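Local structure of structure-specific endonuclease subunit slx1 (4ZDT) at residues 31-36 / 65-70; 49-54 / 58-63. The protein is the catalytic subunit, of which this is the zinc-binding RING finger domain, of an endonuclease that nicks branched DNA during repair and recombination. All blocks are in the same frame, centred on the assembly; numbering follows the deposited sequence.

Contact 1. Residues 31-36 / 65-70; sequences NHLTCL and EFLSTV. With ZN (zinc ion), chain E.
The Phe66 ring takes methyl CD2 of Leu36 over one face, 4.0 Å from the ring centroid and 27° off the normal. It is a CH-pi contact displaced toward the ring's root: Leu36 CD2 comes equally near Phe66 CG and Phe66 CD1, at 3.7 Å. Leu36 gets there because its CG stands anti to the backbone N (chi1 -168°), and the two side chains cross at about a right angle. Phe40, one turn further along the same helix, meets the Phe66 ring edge-to-face. The other flat group, the imidazole of His32, lies well away from the 65-70 segment and gives ND1 to a zinc ion at 2.0 Å. Cys35 SG joins it at 2.3 Å, and Cys6 and Cys9 complete the site.

The second patch of the contact is aliphatic. Leu33 sends CD2 to meet CD2 of Leu67, methyl to methyl at 3.6 Å, while Val70 CG2 borders the same Leu33 methyl more loosely at 4.4 Å. Ile26 and Leu29 of the Slx4 chain pack on Leu33 and Leu67 respectively, which carries this patch into the interface between the subunits. His32 is the N-cap of helix 33-40, and its carbonyl accepts the bond from Leu36 N (3.0 Å).

No hydrogen bond links the two segments, and the match is one of methyls and a ring. Cys35 on the helix and His32 just before it hold the zinc, while Leu33 and Leu36 meet the 65-70 segment. The contact therefore rests on dispersion and the exclusion of water rather than on directional bonds, consistent with a RING-type fold in which metal binding and a small apolar core hold the domain together.

Contact 2. Residues 49-54 / 58-63; sequences PIEGMC and KRVLRW. With ZN (zinc ion), chain F.
Gly52 and Leu61 bond to each other twice across the antiparallel hairpin of strands 51-53 and 60-62, Gly52 N to Leu61 O at 2.8 Å and Leu61 N to Gly52 O at 3.0 Å. Trp63 N reaches Ile50 O at one end; Cys54 N to Arg59 O and Lys58 N to Cys54 O close the other.

Pro49 CG makes a CH-pi contact over one face of the Trp63 indole, 3.9 Å from the centroid of the six-membered ring, while Trp63 NE1 bonds to Leu29 O of the Slx4 chain. With alanine in place of Trp63, the Slx4 carbonyl would probably lose its N-H donor and Pro49 the ring it lies on. On the face bearing Glu51, Met53 and Val60, Met53 CB meets Val60 CG2 at 4.0 Å.

A water donates to both Glu51 OE1 (2.7 Å) and Val60 O (3.1 Å), tying the carboxylate to the opposite strand. Cys54 SG, swung anti to its own N (chi1 178°), binds zinc at 2.4 Å with Cys22, Cys27 and Cys57. With Cys54 just past strand 51-53 and Cys57 in its turn, the hairpin supplies two of the four cysteines of this RING-finger site.

Pro49 and Trp63 pack on helix 33-40 at Ala37, whereas Leu61 rests on Pro23 and Phe66.

Overall arrangement
From the N terminus, the chain supplies Cys6 and Cys9 to the first zinc, then Cys22 and Cys27 to the second, before His32 and Cys35 return to the first: the interleaved ligand order of a RING finger. Contact 1 closes the longer loop, bringing residues 65-70 back to the start of helix 33-40. Within that loop lies contact 2, a short hairpin closed round the turn that holds Cys57. Their centres are 11 Å apart, and they meet: Trp63 CZ3 lies 3.9 Å from Leu36 CD2, and Phe66 CE1 4.2 Å from Cys54 CB. Together they join the helix, the hairpin and the C-terminal segment, beside Slx4.

Contact 1. Residues 31-36 / 65-70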
ATOM      1  N   ASN A  31       6.631  11.840  -4.748  1.00 25.85           N
ATOM      2  CA  ASN A  31       5.397  11.283  -5.296  1.00 26.45           C
ATOM      3  C   ASN A  31       4.458  10.723  -4.230  1.00 26.12           C
ATOM      4  O   ASN A  31       4.875  10.452  -3.103  1.00 25.86           O
ATOM      5  CB  ASN A  31       5.715  10.202  -6.334  1.00 26.50           C
ATOM      6  CG  ASN A  31       6.922   9.367  -5.954  1.00 27.64           C
ATOM      7  OD1 ASN A  31       6.977   8.793  -4.866  1.00 28.56           O
ATOM      8  ND2 ASN A  31       7.898   9.294  -6.852  1.00 24.34           N
ATOM      9  N   HIS A  32       3.188  10.552  -4.595  1.00 26.01           N
ATOM     10  CA  HIS A  32       2.181  10.001  -3.676  1.00 25.41           C
ATOM     11  C   HIS A  32       2.626   8.597  -3.309  1.00 24.27           C
ATOM     12  O   HIS A  32       3.151   7.882  -4.154  1.00 23.42           O
ATOM     13  CB  HIS A  32       0.808   9.861  -4.356  1.00 25.61           C
ATOM     14  CG  HIS A  32       0.090  11.150  -4.579  1.00 27.05           C
ATOM     15  ND1 HIS A  32      -0.075  11.701  -5.835  1.00 28.82           N
ATOM     16  CD2 HIS A  32      -0.535  11.983  -3.715  1.00 29.13           C
ATOM     17  CE1 HIS A  32      -0.764  12.825  -5.726  1.00 30.23           C
ATOM     18  NE2 HIS A  32      -1.056  13.017  -4.453  1.00 30.12           N
ATOM     19  N   LEU A  33       2.411   8.206  -2.055  1.00 24.08           N
ATOM     20  CA  LEU A  33       2.686   6.821  -1.625  1.00 24.16           C
ATOM     21  C   LEU A  33       2.002   5.815  -2.515  1.00 24.57           C
ATOM     22  O   LEU A  33       2.636   4.872  -2.978  1.00 23.98           O
ATOM     23  CB  LEU A  33       2.241   6.591  -0.175  1.00 23.63           C
ATOM     24  CG  LEU A  33       2.978   7.375   0.908  1.00 24.65           C
ATOM     25  CD1 LEU A  33       2.249   7.248   2.240  1.00 24.45           C
ATOM     26  CD2 LEU A  33       4.426   6.823   1.033  1.00 26.92           C
ATOM     27  N   THR A  34       0.697   6.009  -2.754  1.00 24.73           N
ATOM     28  CA  THR A  34      -0.049   5.046  -3.561  1.00 25.00           C
ATOM     29  C   THR A  34       0.455   5.002  -4.990  1.00 24.97           C
ATOM     30  O   THR A  34       0.595   3.925  -5.554  1.00 24.79           O
ATOM     31  CB  THR A  34      -1.582   5.279  -3.511  1.00 25.04           C
ATOM     32  OG1 THR A  34      -1.854   6.643  -3.843  1.00 25.73           O
ATOM     33  CG2 THR A  34      -2.083   5.024  -2.122  1.00 23.80           C
ATOM     34  N   CYS A  35       0.765   6.165  -5.571  1.00 25.01           N
ATOM     35  CA  CYS A  35       1.334   6.190  -6.922  1.00 25.47           C
ATOM     36  C   CYS A  35       2.640   5.400  -7.035  1.00 24.43           C
ATOM     37  O   CYS A  35       2.800   4.562  -7.921  1.00 24.06           O
ATOM     38  CB  CYS A  35       1.560   7.633  -7.420  1.00 25.96           C
ATOM     39  SG  CYS A  35       0.017   8.524  -7.657  1.00 28.95           S
ATOM     40  N   LEU A  36       3.607   5.694  -6.155  1.00 24.09           N
ATOM     41  CA  LEU A  36       4.881   4.975  -6.149  1.00 23.66           C
ATOM     42  C   LEU A  36       4.667   3.478  -5.907  1.00 23.58           C
ATOM     43  O   LEU A  36       5.235   2.650  -6.601  1.00 23.48           O
ATOM     44  CB  LEU A  36       5.830   5.548  -5.071  1.00 22.97           C
ATOM     45  CG  LEU A  36       7.294   5.090  -5.140  1.00 23.23           C
ATOM     46  CD1 LEU A  36       7.938   5.477  -6.469  1.00 23.57           C
ATOM     47  CD2 LEU A  36       8.118   5.658  -3.982  1.00 23.15           C
ATOM     48  N   GLU A  65      12.949   2.859   2.391  1.00 22.45           N
ATOM     49  CA  GLU A  65      13.844   3.963   2.070  1.00 22.17           C
ATOM     50  C   GLU A  65      13.089   5.193   1.569  1.00 21.82           C
ATOM     51  O   GLU A  65      13.571   6.318   1.707  1.00 20.97           O
ATOM     52  CB  GLU A  65      14.880   3.526   1.033  1.00 21.42           C
ATOM     53  CG  GLU A  65      16.169   2.986   1.632  1.00 24.87           C
ATOM     54  CD  GLU A  65      16.097   1.501   1.927  1.00 24.37           C
ATOM     55  OE1 GLU A  65      16.057   0.705   0.966  1.00 23.34           O
ATOM     56  OE2 GLU A  65      16.081   1.130   3.120  1.00 26.50           O
ATOM     57  N   PHE A  66      11.911   4.983   0.987  1.00 21.64           N
ATOM     58  CA  PHE A  66      11.133   6.105   0.448  1.00 22.06           C
ATOM     59  C   PHE A  66      10.275   6.793   1.501  1.00 22.85           C
ATOM     60  O   PHE A  66       9.613   7.805   1.220  1.00 22.85           O
ATOM     61  CB  PHE A  66      10.299   5.643  -0.751  1.00 21.46           C
ATOM     62  CG  PHE A  66      11.131   5.156  -1.900  1.00 22.06           C
ATOM     63  CD1 PHE A  66      11.642   6.062  -2.833  1.00 20.80           C
ATOM     64  CD2 PHE A  66      11.389   3.788  -2.068  1.00 20.43           C
ATOM     65  CE1 PHE A  66      12.405   5.613  -3.905  1.00 21.25           C
ATOM     66  CE2 PHE A  66      12.152   3.333  -3.133  1.00 20.63           C
ATOM     67  CZ  PHE A  66      12.667   4.259  -4.055  1.00 21.99           C
ATOM     68  N   LEU A  67      10.343   6.300   2.740  1.00 22.82           N
ATOM     69  CA  LEU A  67       9.470   6.803   3.798  1.00 23.86           C
ATOM     70  C   LEU A  67      10.144   7.758   4.787  1.00 24.97           C
ATOM     71  O   LEU A  67       9.730   7.807   5.945  1.00 24.98           O
ATOM     72  CB  LEU A  67       8.838   5.611   4.569  1.00 23.43           C
ATOM     73  CG  LEU A  67       8.094   4.533   3.764  1.00 24.63           C
ATOM     74  CD1 LEU A  67       7.564   3.416   4.647  1.00 25.18           C
ATOM     75  CD2 LEU A  67       6.956   5.141   2.944  1.00 25.87           C
ATOM     76  N   SER A  68      11.141   8.544   4.357  1.00 25.98           N
ATOM     77  CA  SER A  68      11.908   9.376   5.322  1.00 27.84           C
ATOM     78  C   SER A  68      11.099  10.455   6.030  1.00 28.62           C
ATOM     79  O   SER A  68      11.477  10.902   7.107  1.00 30.11           O
ATOM     80  CB  SER A  68      13.157  10.015   4.689  1.00 28.35           C
ATOM     81  OG  SER A  68      12.782  10.967   3.703  1.00 29.25           O
ATOM     82  N   THR A  69       9.987  10.886   5.445  1.00 29.17           N
ATOM     83  CA  THR A  69       9.238  11.974   6.053  1.00 29.67           C
ATOM     84  C   THR A  69       7.941  11.497   6.685  1.00 29.97           C
ATOM     85  O   THR A  69       7.233  12.272   7.317  1.00 30.39           O
ATOM     86  CB  THR A  69       8.950  13.108   5.050  1.00 30.16           C
ATOM     87  OG1 THR A  69       8.070  12.632   4.013  1.00 30.59           O
ATOM     88  CG2 THR A  69      10.286  13.629   4.417  1.00 31.19           C
ATOM     89  N   VAL A  70       7.637  10.212   6.526  1.00 29.64           N
ATOM     90  CA  VAL A  70       6.350   9.679   6.965  1.00 29.60           C
ATOM     91  C   VAL A  70       6.222   9.592   8.499  1.00 30.65           C
ATOM     92  O   VAL A  70       5.156   9.898   9.073  1.00 30.54           O
ATOM     93  CB  VAL A  70       6.106   8.318   6.287  1.00 30.03           C
ATOM     94  CG1 VAL A  70       5.080   7.485   7.043  1.00 30.21           C
ATOM     95  CG2 VAL A  70       5.701   8.548   4.835  1.00 28.41           C
TER
HETATM   96 ZN    ZN E 301       0.487  10.755  -7.570  1.00 43.55          ZN

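Contact 2. Residues 49-54 / 58-63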
ATOM      1  N   PRO A  49       4.920  -3.025  -1.504  1.00 23.17           N
ATOM      2  CA  PRO A  49       6.168  -3.228  -2.236  1.00 23.04           C
ATOM      3  C   PRO A  49       7.296  -3.699  -1.326  1.00 22.54           C
ATOM      4  O   PRO A  49       7.351  -3.314  -0.157  1.00 22.09           O
ATOM      5  CB  PRO A  49       6.502  -1.828  -2.775  1.00 23.79           C
ATOM      6  CG  PRO A  49       5.163  -1.089  -2.765  1.00 24.03           C
ATOM      7  CD  PRO A  49       4.431  -1.634  -1.584  1.00 23.25           C
ATOM      8  N   ILE A  50       8.166  -4.539  -1.872  1.00 22.37           N
ATOM      9  CA  ILE A  50       9.421  -4.922  -1.224  1.00 23.87           C
ATOM     10  C   ILE A  50      10.535  -3.927  -1.592  1.00 23.54           C
ATOM     11  O   ILE A  50      11.222  -3.399  -0.731  1.00 23.51           O
ATOM     12  CB  ILE A  50       9.859  -6.346  -1.671  1.00 23.84           C
ATOM     13  CG1 ILE A  50       8.763  -7.401  -1.363  1.00 26.80           C
ATOM     14  CG2 ILE A  50      11.252  -6.734  -1.069  1.00 25.46           C
ATOM     15  CD1 ILE A  50       8.286  -7.417   0.083  1.00 30.69           C
ATOM     16  N   GLU A  51      10.727  -3.724  -2.886  1.00 24.69           N
ATOM     17  CA  GLU A  51      11.760  -2.816  -3.397  1.00 25.51           C
ATOM     18  C   GLU A  51      11.285  -2.244  -4.731  1.00 25.41           C
ATOM     19  O   GLU A  51      10.306  -2.725  -5.308  1.00 25.74           O
ATOM     20  CB  GLU A  51      13.074  -3.598  -3.616  1.00 25.99           C
ATOM     21  CG  GLU A  51      12.971  -4.670  -4.698  1.00 28.89           C
ATOM     22  CD  GLU A  51      14.303  -5.352  -4.999  1.00 34.86           C
ATOM     23  OE1 GLU A  51      15.363  -4.909  -4.501  1.00 35.88           O
ATOM     24  OE2 GLU A  51      14.285  -6.349  -5.741  1.00 39.13           O
ATOM     25  N   GLY A  52      11.973  -1.235  -5.240  1.00 24.66           N
ATOM     26  CA  GLY A  52      11.630  -0.719  -6.564  1.00 24.55           C
ATOM     27  C   GLY A  52      12.716   0.220  -7.047  1.00 24.78           C
ATOM     28  O   GLY A  52      13.532   0.691  -6.255  1.00 23.69           O
ATOM     29  N   MET A  53      12.706   0.496  -8.347  1.00 25.43           N
ATOM     30  CA  MET A  53      13.667   1.403  -8.946  1.00 26.31           C
ATOM     31  C   MET A  53      13.101   2.819  -8.938  1.00 26.34           C
ATOM     32  O   MET A  53      12.015   3.051  -9.464  1.00 25.99           O
ATOM     33  CB  MET A  53      13.962   0.990 -10.382  1.00 27.06           C
ATOM     34  CG  MET A  53      15.005   1.891 -11.056  1.00 29.21           C
ATOM     35  SD  MET A  53      15.244   1.507 -12.793  1.00 34.56           S
ATOM     36  CE  MET A  53      16.412   0.149 -12.680  1.00 34.23           C
ATOM     37  N   CYS A  54      13.821   3.755  -8.336  1.00 26.11           N
ATOM     38  CA  CYS A  54      13.441   5.157  -8.431  1.00 27.37           C
ATOM     39  C   CYS A  54      13.480   5.575  -9.911  1.00 28.80           C
ATOM     40  O   CYS A  54      14.494   5.395 -10.587  1.00 29.28           O
ATOM     41  CB  CYS A  54      14.387   6.033  -7.616  1.00 26.76           C
ATOM     42  SG  CYS A  54      13.993   7.810  -7.733  1.00 25.66           S
ATOM     43  N   LYS A  58      17.266   6.013 -10.863  1.00 29.79           N
ATOM     44  CA  LYS A  58      17.485   4.591 -11.220  1.00 29.48           C
ATOM     45  C   LYS A  58      18.107   3.714 -10.140  1.00 28.59           C
ATOM     46  O   LYS A  58      18.468   2.580 -10.429  1.00 29.52           O
ATOM     47  CB  LYS A  58      18.313   4.420 -12.524  1.00 30.39           C
ATOM     48  CG  LYS A  58      17.911   5.328 -13.680  1.00 32.05           C
ATOM     49  CD  LYS A  58      16.453   5.157 -14.080  1.00 33.35           C
ATOM     50  CE  LYS A  58      16.169   5.957 -15.347  1.00 35.44           C
ATOM     51  NZ  LYS A  58      14.718   5.970 -15.648  1.00 37.55           N
ATOM     52  N   ARG A  59      18.262   4.203  -8.914  1.00 26.88           N
ATOM     53  CA  ARG A  59      18.719   3.318  -7.831  1.00 25.41           C
ATOM     54  C   ARG A  59      17.590   2.335  -7.487  1.00 25.20           C
ATOM     55  O   ARG A  59      16.415   2.676  -7.636  1.00 23.65           O
ATOM     56  CB  ARG A  59      19.094   4.109  -6.582  1.00 25.42           C
ATOM     57  CG  ARG A  59      20.335   5.023  -6.713  1.00 24.02           C
ATOM     58  CD  ARG A  59      20.459   5.854  -5.437  1.00 22.00           C
ATOM     59  NE  ARG A  59      21.659   6.701  -5.341  1.00 23.03           N
ATOM     60  CZ  ARG A  59      21.694   7.995  -5.644  1.00 24.98           C
ATOM     61  NH1 ARG A  59      20.602   8.616  -6.119  1.00 23.94           N
ATOM     62  NH2 ARG A  59      22.828   8.676  -5.490  1.00 25.29           N
ATOM     63  N   VAL A  60      17.942   1.123  -7.046  1.00 24.66           N
ATOM     64  CA  VAL A  60      16.918   0.134  -6.648  1.00 24.17           C
ATOM     65  C   VAL A  60      16.958   0.005  -5.149  1.00 23.76           C
ATOM     66  O   VAL A  60      17.940  -0.505  -4.582  1.00 24.10           O
ATOM     67  CB  VAL A  60      17.135  -1.242  -7.320  1.00 23.92           C
ATOM     68  CG1 VAL A  60      16.110  -2.255  -6.818  1.00 24.90           C
ATOM     69  CG2 VAL A  60      17.026  -1.104  -8.834  1.00 24.49           C
ATOM     70  N   LEU A  61      15.899   0.480  -4.502  1.00 23.00           N
ATOM     71  CA  LEU A  61      15.880   0.633  -3.052  1.00 23.06           C
ATOM     72  C   LEU A  61      14.707  -0.123  -2.472  1.00 22.93           C
ATOM     73  O   LEU A  61      13.777  -0.455  -3.201  1.00 23.34           O
ATOM     74  CB  LEU A  61      15.779   2.113  -2.671  1.00 23.10           C
ATOM     75  CG  LEU A  61      16.848   3.013  -3.315  1.00 24.22           C
ATOM     76  CD1 LEU A  61      16.500   4.454  -3.000  1.00 24.52           C
ATOM     77  CD2 LEU A  61      18.248   2.656  -2.803  1.00 22.98           C
ATOM     78  N   ARG A  62      14.755  -0.388  -1.168  1.00 22.71           N
ATOM     79  CA  ARG A  62      13.647  -1.059  -0.482  1.00 22.31           C
ATOM     80  C   ARG A  62      12.578  -0.023  -0.183  1.00 21.92           C
ATOM     81  O   ARG A  62      12.885   1.172  -0.048  1.00 20.44           O
ATOM     82  CB  ARG A  62      14.142  -1.682   0.823  1.00 23.16           C
ATOM     83  CG  ARG A  62      15.069  -2.868   0.595  1.00 24.75           C
ATOM     84  CD  ARG A  62      15.802  -3.326   1.863  1.00 27.64           C
ATOM     85  NE  ARG A  62      16.666  -4.463   1.508  1.00 30.98           N
ATOM     86  CZ  ARG A  62      17.275  -5.282   2.383  1.00 33.39           C
ATOM     87  NH1 ARG A  62      17.142  -5.100   3.688  1.00 32.76           N
ATOM     88  NH2 ARG A  62      18.022  -6.283   1.932  1.00 31.51           N
ATOM     89  N   TRP A  63      11.340  -0.489  -0.043  1.00 21.25           N
ATOM     90  CA  TRP A  63      10.181   0.377   0.145  1.00 21.08           C
ATOM     91  C   TRP A  63      10.407   1.379   1.256  1.00 21.17           C
ATOM     92  O   TRP A  63      10.111   2.566   1.114  1.00 19.74           O
ATOM     93  CB  TRP A  63       8.916  -0.465   0.433  1.00 21.20           C
ATOM     94  CG  TRP A  63       7.690   0.391   0.646  1.00 22.08           C
ATOM     95  CD1 TRP A  63       6.959   0.528   1.799  1.00 21.63           C
ATOM     96  CD2 TRP A  63       7.101   1.282  -0.309  1.00 21.84           C
ATOM     97  NE1 TRP A  63       5.928   1.436   1.607  1.00 21.75           N
ATOM     98  CE2 TRP A  63       5.994   1.906   0.320  1.00 22.77           C
ATOM     99  CE3 TRP A  63       7.394   1.606  -1.642  1.00 22.77           C
ATOM    100  CZ2 TRP A  63       5.189   2.846  -0.338  1.00 23.39           C
ATOM    101  CZ3 TRP A  63       6.569   2.539  -2.306  1.00 22.59           C
ATOM    102  CH2 TRP A  63       5.490   3.144  -1.646  1.00 21.06           C
TER
HETATM  103 ZN    ZN F 302      15.968   8.631  -6.743  1.00 32.57          ZN
HETATM  104  O   HOH W   1      16.585  -2.873  -3.202  1.00 34.67           O